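Local coordinates for ABC transporter, periplasmic substrate-binding protein (PDB 1TWY) that probably serves as the periplasmic receptor of an ABC-type phosphate transporter, capturing phosphate and handing it on to the membrane complex, at residues V146-R149 against T155-S158; E47-Q52 against T252-A257. All coordinates share one frame; numbering follows the deposited sequence.

Contact 1: residues V146-R149 against T155-S158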
ATOM      1  N   VAL A 146      -8.654  -0.421 -18.960  1.00 17.22           N
ATOM      2  CA  VAL A 146      -8.263  -0.715 -17.565  1.00 14.99           C
ATOM      3  C   VAL A 146      -6.786  -0.649 -17.545  1.00 15.53           C
ATOM      4  O   VAL A 146      -6.140  -1.317 -18.240  1.00 16.29           O
ATOM      5  CB  VAL A 146      -8.657  -2.152 -17.242  1.00 18.37           C
ATOM      6  CG1 VAL A 146      -8.311  -2.539 -15.804  1.00 17.23           C
ATOM      7  CG2 VAL A 146     -10.169  -2.295 -17.401  1.00 18.87           C
ATOM      8  N   VAL A 147      -6.216   0.105 -16.609  1.00 15.43           N
ATOM      9  CA  VAL A 147      -4.775   0.282 -16.422  1.00 17.39           C
ATOM     10  C   VAL A 147      -4.372  -0.213 -15.028  1.00 13.83           C
ATOM     11  O   VAL A 147      -5.028   0.035 -14.029  1.00 14.56           O
ATOM     12  CB  VAL A 147      -4.377   1.678 -16.609  1.00 13.67           C
ATOM     13  CG1 VAL A 147      -2.790   1.697 -16.749  1.00 17.84           C
ATOM     14  CG2 VAL A 147      -5.044   2.329 -17.761  1.00 17.13           C
ATOM     15  N   THR A 148      -3.244  -0.953 -14.991  1.00 13.03           N
ATOM     16  CA  THR A 148      -2.704  -1.533 -13.860  1.00 15.34           C
ATOM     17  C   THR A 148      -1.182  -1.270 -13.773  1.00 14.42           C
ATOM     18  O   THR A 148      -0.643  -0.613 -14.687  1.00 13.19           O
ATOM     19  CB  THR A 148      -3.141  -2.978 -13.694  1.00 15.01           C
ATOM     20  OG1 THR A 148      -2.730  -3.408 -12.375  1.00 16.17           O
ATOM     21  CG2 THR A 148      -2.468  -3.916 -14.716  1.00 18.91           C
ATOM     22  N   ARG A 149      -0.499  -1.796 -12.828  1.00 15.21           N
ATOM     23  CA  ARG A 149       0.935  -1.662 -12.662  1.00 15.81           C
ATOM     24  C   ARG A 149       1.599  -3.024 -12.988  1.00 16.10           C
ATOM     25  O   ARG A 149       0.925  -4.048 -13.232  1.00 17.34           O
ATOM     26  CB  ARG A 149       1.196  -1.172 -11.235  1.00 16.81           C
ATOM     27  CG  ARG A 149       0.898   0.266 -10.977  1.00 18.83           C
ATOM     28  CD  ARG A 149       1.870   1.246 -11.703  1.00 18.13           C
ATOM     29  NE  ARG A 149       3.186   1.018 -11.238  1.00 16.45           N
ATOM     30  CZ  ARG A 149       3.650   1.401 -10.069  1.00 21.09           C
ATOM     31  NH1 ARG A 149       2.934   2.249  -9.308  1.00 19.81           N
ATOM     32  NH2 ARG A 149       4.873   1.061  -9.697  1.00 25.58           N
ATOM     33  N   THR A 155       2.034  -1.651  -5.012  1.00 18.10           N
ATOM     34  CA  THR A 155       0.807  -0.946  -5.094  1.00 17.97           C
ATOM     35  C   THR A 155      -0.257  -1.831  -5.769  1.00 16.71           C
ATOM     36  O   THR A 155      -1.385  -1.915  -5.296  1.00 19.82           O
ATOM     37  CB  THR A 155       1.077   0.287  -5.918  1.00 24.51           C
ATOM     38  OG1 THR A 155       1.951   1.127  -5.132  1.00 25.10           O
ATOM     39  CG2 THR A 155      -0.148   1.070  -6.102  1.00 27.53           C
ATOM     40  N   ARG A 156       0.193  -2.488  -6.795  1.00 16.19           N
ATOM     41  CA  ARG A 156      -0.719  -3.476  -7.526  1.00 14.16           C
ATOM     42  C   ARG A 156      -1.158  -4.584  -6.585  1.00 19.14           C
ATOM     43  O   ARG A 156      -2.372  -4.947  -6.577  1.00 18.52           O
ATOM     44  CB  ARG A 156      -0.105  -4.040  -8.719  1.00 16.47           C
ATOM     45  CG  ARG A 156      -1.061  -4.935  -9.471  1.00 15.98           C
ATOM     46  CD  ARG A 156      -0.384  -5.511 -10.651  1.00 20.05           C
ATOM     47  NE  ARG A 156      -1.151  -6.527 -11.287  1.00 26.98           N
ATOM     48  CZ  ARG A 156      -0.905  -7.055 -12.503  1.00 34.69           C
ATOM     49  NH1 ARG A 156       0.045  -6.626 -13.378  1.00 24.29           N
ATOM     50  NH2 ARG A 156      -1.730  -8.031 -12.884  1.00 28.29           N
ATOM     51  N   TYR A 157      -0.230  -5.136  -5.801  1.00 18.98           N
ATOM     52  CA  TYR A 157      -0.564  -6.245  -4.932  1.00 19.90           C
ATOM     53  C   TYR A 157      -1.617  -5.800  -3.919  1.00 17.37           C
ATOM     54  O   TYR A 157      -2.592  -6.501  -3.682  1.00 18.07           O
ATOM     55  CB  TYR A 157       0.734  -6.730  -4.235  1.00 17.76           C
ATOM     56  CG  TYR A 157       0.415  -7.823  -3.300  1.00 28.90           C
ATOM     57  CD1 TYR A 157      -0.059  -7.501  -2.017  1.00 31.95           C
ATOM     58  CD2 TYR A 157       0.534  -9.149  -3.675  1.00 41.38           C
ATOM     59  CE1 TYR A 157      -0.420  -8.482  -1.151  1.00 43.30           C
ATOM     60  CE2 TYR A 157       0.187 -10.163  -2.761  1.00 48.15           C
ATOM     61  CZ  TYR A 157      -0.303  -9.788  -1.518  1.00 41.52           C
ATOM     62  OH  TYR A 157      -0.655 -10.702  -0.552  1.00 60.33           O
ATOM     63  N   SER A 158      -1.433  -4.646  -3.296  1.00 17.79           N
ATOM     64  CA  SER A 158      -2.399  -4.107  -2.317  1.00 18.23           C
ATOM     65  C   SER A 158      -3.699  -3.774  -2.992  1.00 16.08           C
ATOM     66  O   SER A 158      -4.683  -4.057  -2.441  1.00 19.25           O
ATOM     67  CB  SER A 158      -1.791  -2.912  -1.681  1.00 24.37           C
ATOM     68  OG  SER A 158      -0.614  -3.277  -0.972  1.00 21.19           O
TER

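Contact 2: residues E47-Q52 against T252-A257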
ATOM      1  N   GLU A  47      17.956   6.319   8.862  1.00 34.94           N
ATOM      2  CA  GLU A  47      19.023   7.326   8.711  1.00 39.60           C
ATOM      3  C   GLU A  47      18.883   8.404   9.811  1.00 36.40           C
ATOM      4  O   GLU A  47      19.860   8.775  10.448  1.00 35.78           O
ATOM      5  CB  GLU A  47      19.037   7.908   7.282  1.00 39.67           C
ATOM      6  CG  GLU A  47      20.027   9.069   7.061  1.00 49.69           C
ATOM      7  CD  GLU A  47      20.506   9.177   5.601  1.00 64.53           C
ATOM      8  OE1 GLU A  47      20.881   8.134   4.971  1.00 66.51           O
ATOM      9  OE2 GLU A  47      20.499  10.313   5.066  1.00 66.36           O
ATOM     10  N   LYS A  48      17.665   8.838  10.130  1.00 35.02           N
ATOM     11  CA  LYS A  48      17.454   9.732  11.258  1.00 36.72           C
ATOM     12  C   LYS A  48      17.928   9.126  12.586  1.00 38.21           C
ATOM     13  O   LYS A  48      18.581   9.790  13.388  1.00 39.20           O
ATOM     14  CB  LYS A  48      15.978  10.182  11.319  1.00 35.80           C
ATOM     15  CG  LYS A  48      15.438  10.869  12.598  1.00 44.45           C
ATOM     16  CD  LYS A  48      15.963  12.303  12.836  1.00 55.13           C
ATOM     17  CE  LYS A  48      14.915  13.196  13.493  1.00 51.92           C
ATOM     18  NZ  LYS A  48      14.270  14.093  12.465  1.00 58.54           N
ATOM     19  N   TYR A  49      17.567   7.881  12.856  1.00 37.64           N
ATOM     20  CA  TYR A  49      17.876   7.322  14.161  1.00 35.23           C
ATOM     21  C   TYR A  49      19.411   7.154  14.302  1.00 39.55           C
ATOM     22  O   TYR A  49      19.944   7.300  15.420  1.00 39.13           O
ATOM     23  CB  TYR A  49      17.159   5.986  14.327  1.00 35.51           C
ATOM     24  CG  TYR A  49      17.423   5.217  15.620  1.00 27.23           C
ATOM     25  CD1 TYR A  49      16.672   5.452  16.728  1.00 28.14           C
ATOM     26  CD2 TYR A  49      18.390   4.235  15.676  1.00 27.74           C
ATOM     27  CE1 TYR A  49      16.851   4.732  17.875  1.00 27.96           C
ATOM     28  CE2 TYR A  49      18.624   3.521  16.866  1.00 32.09           C
ATOM     29  CZ  TYR A  49      17.815   3.753  17.934  1.00 27.94           C
ATOM     30  OH  TYR A  49      17.987   3.066  19.126  1.00 39.43           O
ATOM     31  N   ASN A  50      20.086   6.889  13.180  1.00 41.25           N
ATOM     32  CA  ASN A  50      21.545   6.667  13.117  1.00 48.06           C
ATOM     33  C   ASN A  50      22.317   7.960  13.422  1.00 52.58           C
ATOM     34  O   ASN A  50      23.248   7.940  14.212  1.00 55.53           O
ATOM     35  CB  ASN A  50      21.955   6.007  11.768  1.00 46.55           C
ATOM     36  CG  ASN A  50      21.558   4.531  11.691  1.00 51.13           C
ATOM     37  OD1 ASN A  50      21.206   3.982  10.624  1.00 54.24           O
ATOM     38  ND2 ASN A  50      21.580   3.876  12.854  1.00 56.35           N
ATOM     39  N   GLN A  51      21.893   9.087  12.854  1.00 57.01           N
ATOM     40  CA  GLN A  51      22.391  10.404  13.284  1.00 58.99           C
ATOM     41  C   GLN A  51      22.491  10.535  14.824  1.00 58.00           C
ATOM     42  O   GLN A  51      23.513  10.981  15.347  1.00 59.85           O
ATOM     43  CB  GLN A  51      21.508  11.545  12.722  1.00 62.49           C
ATOM     44  CG  GLN A  51      20.884  12.500  13.810  1.00 62.48           C
ATOM     45  CD  GLN A  51      19.917  13.560  13.249  1.00 65.80           C
ATOM     46  OE1 GLN A  51      19.616  13.571  12.046  1.00 64.94           O
ATOM     47  NE2 GLN A  51      19.429  14.452  14.133  1.00 60.38           N
ATOM     48  N   GLN A  52      21.448  10.154  15.546  1.00 52.24           N
ATOM     49  CA  GLN A  52      21.449  10.289  17.005  1.00 51.89           C
ATOM     50  C   GLN A  52      22.110   9.090  17.708  1.00 48.97           C
ATOM     51  O   GLN A  52      22.516   9.215  18.865  1.00 51.20           O
ATOM     52  CB  GLN A  52      20.031  10.574  17.597  1.00 56.69           C
ATOM     53  CG  GLN A  52      18.766  10.259  16.698  1.00 55.17           C
ATOM     54  CD  GLN A  52      17.388  10.550  17.403  1.00 64.48           C
ATOM     55  OE1 GLN A  52      16.891  11.683  17.314  1.00 69.17           O
ATOM     56  NE2 GLN A  52      16.786   9.526  18.092  1.00 55.00           N
ATOM     57  N   THR A 252      16.849  -3.060  19.987  1.00 35.21           N
ATOM     58  CA  THR A 252      15.524  -3.238  19.373  1.00 33.42           C
ATOM     59  C   THR A 252      14.433  -2.390  20.109  1.00 30.68           C
ATOM     60  O   THR A 252      13.712  -1.592  19.476  1.00 25.94           O
ATOM     61  CB  THR A 252      15.154  -4.737  19.339  1.00 30.50           C
ATOM     62  OG1 THR A 252      16.085  -5.466  18.511  1.00 33.90           O
ATOM     63  CG2 THR A 252      13.799  -4.941  18.615  1.00 34.84           C
ATOM     64  N   LYS A 253      14.332  -2.482  21.438  1.00 32.11           N
ATOM     65  CA  LYS A 253      13.315  -1.706  22.152  1.00 33.34           C
ATOM     66  C   LYS A 253      13.492  -0.185  21.953  1.00 32.47           C
ATOM     67  O   LYS A 253      12.551   0.554  21.742  1.00 30.12           O
ATOM     68  CB  LYS A 253      13.319  -2.090  23.647  1.00 37.14           C
ATOM     69  CG  LYS A 253      12.868  -3.545  23.813  1.00 48.35           C
ATOM     70  CD  LYS A 253      12.325  -3.930  25.228  1.00 52.77           C
ATOM     71  CE  LYS A 253      13.232  -3.515  26.372  1.00 54.28           C
ATOM     72  NZ  LYS A 253      13.217  -4.568  27.469  1.00 50.50           N
ATOM     73  N   GLU A 254      14.721   0.290  21.958  1.00 29.61           N
ATOM     74  CA  GLU A 254      15.011   1.661  21.688  1.00 31.38           C
ATOM     75  C   GLU A 254      14.616   2.124  20.247  1.00 26.57           C
ATOM     76  O   GLU A 254      14.092   3.225  20.074  1.00 29.60           O
ATOM     77  CB  GLU A 254      16.490   1.922  21.975  1.00 34.12           C
ATOM     78  CG  GLU A 254      16.887   3.362  21.978  1.00 41.62           C
ATOM     79  CD  GLU A 254      18.303   3.600  22.567  1.00 56.36           C
ATOM     80  OE1 GLU A 254      18.942   2.665  23.140  1.00 56.62           O
ATOM     81  OE2 GLU A 254      18.779   4.742  22.452  1.00 61.21           O
ATOM     82  N   PHE A 255      14.860   1.292  19.258  1.00 26.78           N
ATOM     83  CA  PHE A 255      14.418   1.660  17.905  1.00 27.56           C
ATOM     84  C   PHE A 255      12.866   1.661  17.809  1.00 21.23           C
ATOM     85  O   PHE A 255      12.247   2.597  17.189  1.00 23.95           O
ATOM     86  CB  PHE A 255      15.028   0.736  16.846  1.00 24.00           C
ATOM     87  CG  PHE A 255      14.794   1.220  15.475  1.00 26.84           C
ATOM     88  CD1 PHE A 255      15.302   2.443  15.055  1.00 27.88           C
ATOM     89  CD2 PHE A 255      14.027   0.481  14.577  1.00 26.58           C
ATOM     90  CE1 PHE A 255      15.083   2.906  13.823  1.00 26.09           C
ATOM     91  CE2 PHE A 255      13.776   0.958  13.303  1.00 27.41           C
ATOM     92  CZ  PHE A 255      14.295   2.126  12.907  1.00 24.17           C
ATOM     93  N   ILE A 256      12.233   0.674  18.389  1.00 24.00           N
ATOM     94  CA  ILE A 256      10.760   0.622  18.437  1.00 23.29           C
ATOM     95  C   ILE A 256      10.159   1.861  19.108  1.00 23.10           C
ATOM     96  O   ILE A 256       9.255   2.560  18.539  1.00 23.04           O
ATOM     97  CB  ILE A 256      10.275  -0.666  19.130  1.00 22.19           C
ATOM     98  CG1 ILE A 256      10.711  -1.910  18.351  1.00 22.57           C
ATOM     99  CG2 ILE A 256       8.744  -0.683  19.297  1.00 23.89           C
ATOM    100  CD1 ILE A 256       9.839  -2.201  17.118  1.00 29.52           C
ATOM    101  N   ALA A 257      10.694   2.241  20.275  1.00 25.00           N
ATOM    102  CA  ALA A 257      10.324   3.539  20.830  1.00 24.99           C
ATOM    103  C   ALA A 257      10.416   4.781  19.937  1.00 24.60           C
ATOM    104  O   ALA A 257       9.499   5.615  19.883  1.00 24.98           O
ATOM    105  CB  ALA A 257      11.167   3.850  22.167  1.00 21.15           C
TER

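Contact 1: residues V146-R149 against T155-S158
Arg149 O takes a hydrogen bond from Arg156 NH1 at 2.7 Å, with an N-H...O angle of 147°. The donor sits almost straight out from the carbonyl (C=O...N angle 163°), whereas the oxygen is tilted 24° out of the guanidinium plane, so the bond fits the acceptor better than the donor. Arg156 reaches it with an extended chain: CG stands anti to the backbone N, which sends the side chain from helix 154-163 across the end of strand 145-149. Thr148 supports that crossing. Its OG1 lies 3.6 Å from Arg156 CD, a packing contact with the aliphatic chain, and its CG2 rests 3.9 Å above the guanidinium plane, displaced toward the rim on the NH1 side. Nearer the backbones, Arg149 CB and Arg156 CB meet at 4.0 Å. The Arg149 chain then bends at chi2 and chi3 and turns back toward the start of the helix, where NH1 comes within 4.3 Å of Thr155 CB at an oblique angle. Beyond the two segments, Arg156 NE forms a salt bridge with Glu160 and NH2 bonds to Ser175 OG. All three guanidinium nitrogens therefore have partners, which should fix its rotation. The strand, the turn through Ser153 and the first helical residues, Gly154 and Thr155, resemble the anion-binding turn of phosphate receptors, in which an arginine, a serine and a threonine take the ligand together with backbone amides. Arg149 and Thr155 are consistent with such a role, although no phosphate is bound here. The chemistry implies a division of labour: Arg156, whose charge is probably offset in part by Glu160, ties strand to helix through the Arg149 carbonyl, while the Arg149 side chain is directed toward the turn.

Contact 2: residues E47-Q52 against T252-A257
Tyr49 leaves helix 36-52 with a chi1 of 177° that swings its ring away from the backbone N, and its side chain meets helix 250-260 from CB to hydroxyl. CB lies in the plane of the Phe255 ring, at its edge, 3.7 Å from Phe255 CE1. The next atom, CG, is 3.5 Å from Phe255 CD1, which sits over the centre of the tyrosine ring. This is a T-shaped stack, with the phenylalanine edge directed at the tyrosine face; the ring centroids are 4.9 Å apart and the planes at 83°. Farther out, Tyr49 CE1 passes 3.8 Å from Glu254 O, and CZ packs on Phe255 CA. At the tip, OH presses on Glu254 CG at a tight 3.1 Å, meeting the aliphatic part of that side chain rather than bonding to its carboxylate. His53 stacks on the Tyr49 ring and Phe258 also meets it, while Phe255 touches Ile79 and Val58 of the underlying strands. Aromatic packing between two helices distant in sequence, over a sheet that includes parallel strands, fits a lobe of the alpha/beta fold of periplasmic binding proteins.

From the N terminus, after strand 29-34, the chain forms helix 36-52, whose last turns give one side of contact 2, and returns to it only with helix 250-260, about 200 residues later. Contact 1 is nested inside that long loop and closes a short one of its own, the turn between strand 145-149 and helix 154-163. The two sites lie on opposite sides of the chain's centre, their centres 33 Å apart and their nearest atoms about 21 Å apart. Contact 2 joins early and late parts of the chain beside strands 57-62 and 79-82; contact 1 belongs to the region of strands 182-184 and 200-205, consistent with the other lobe of a two-lobed receptor.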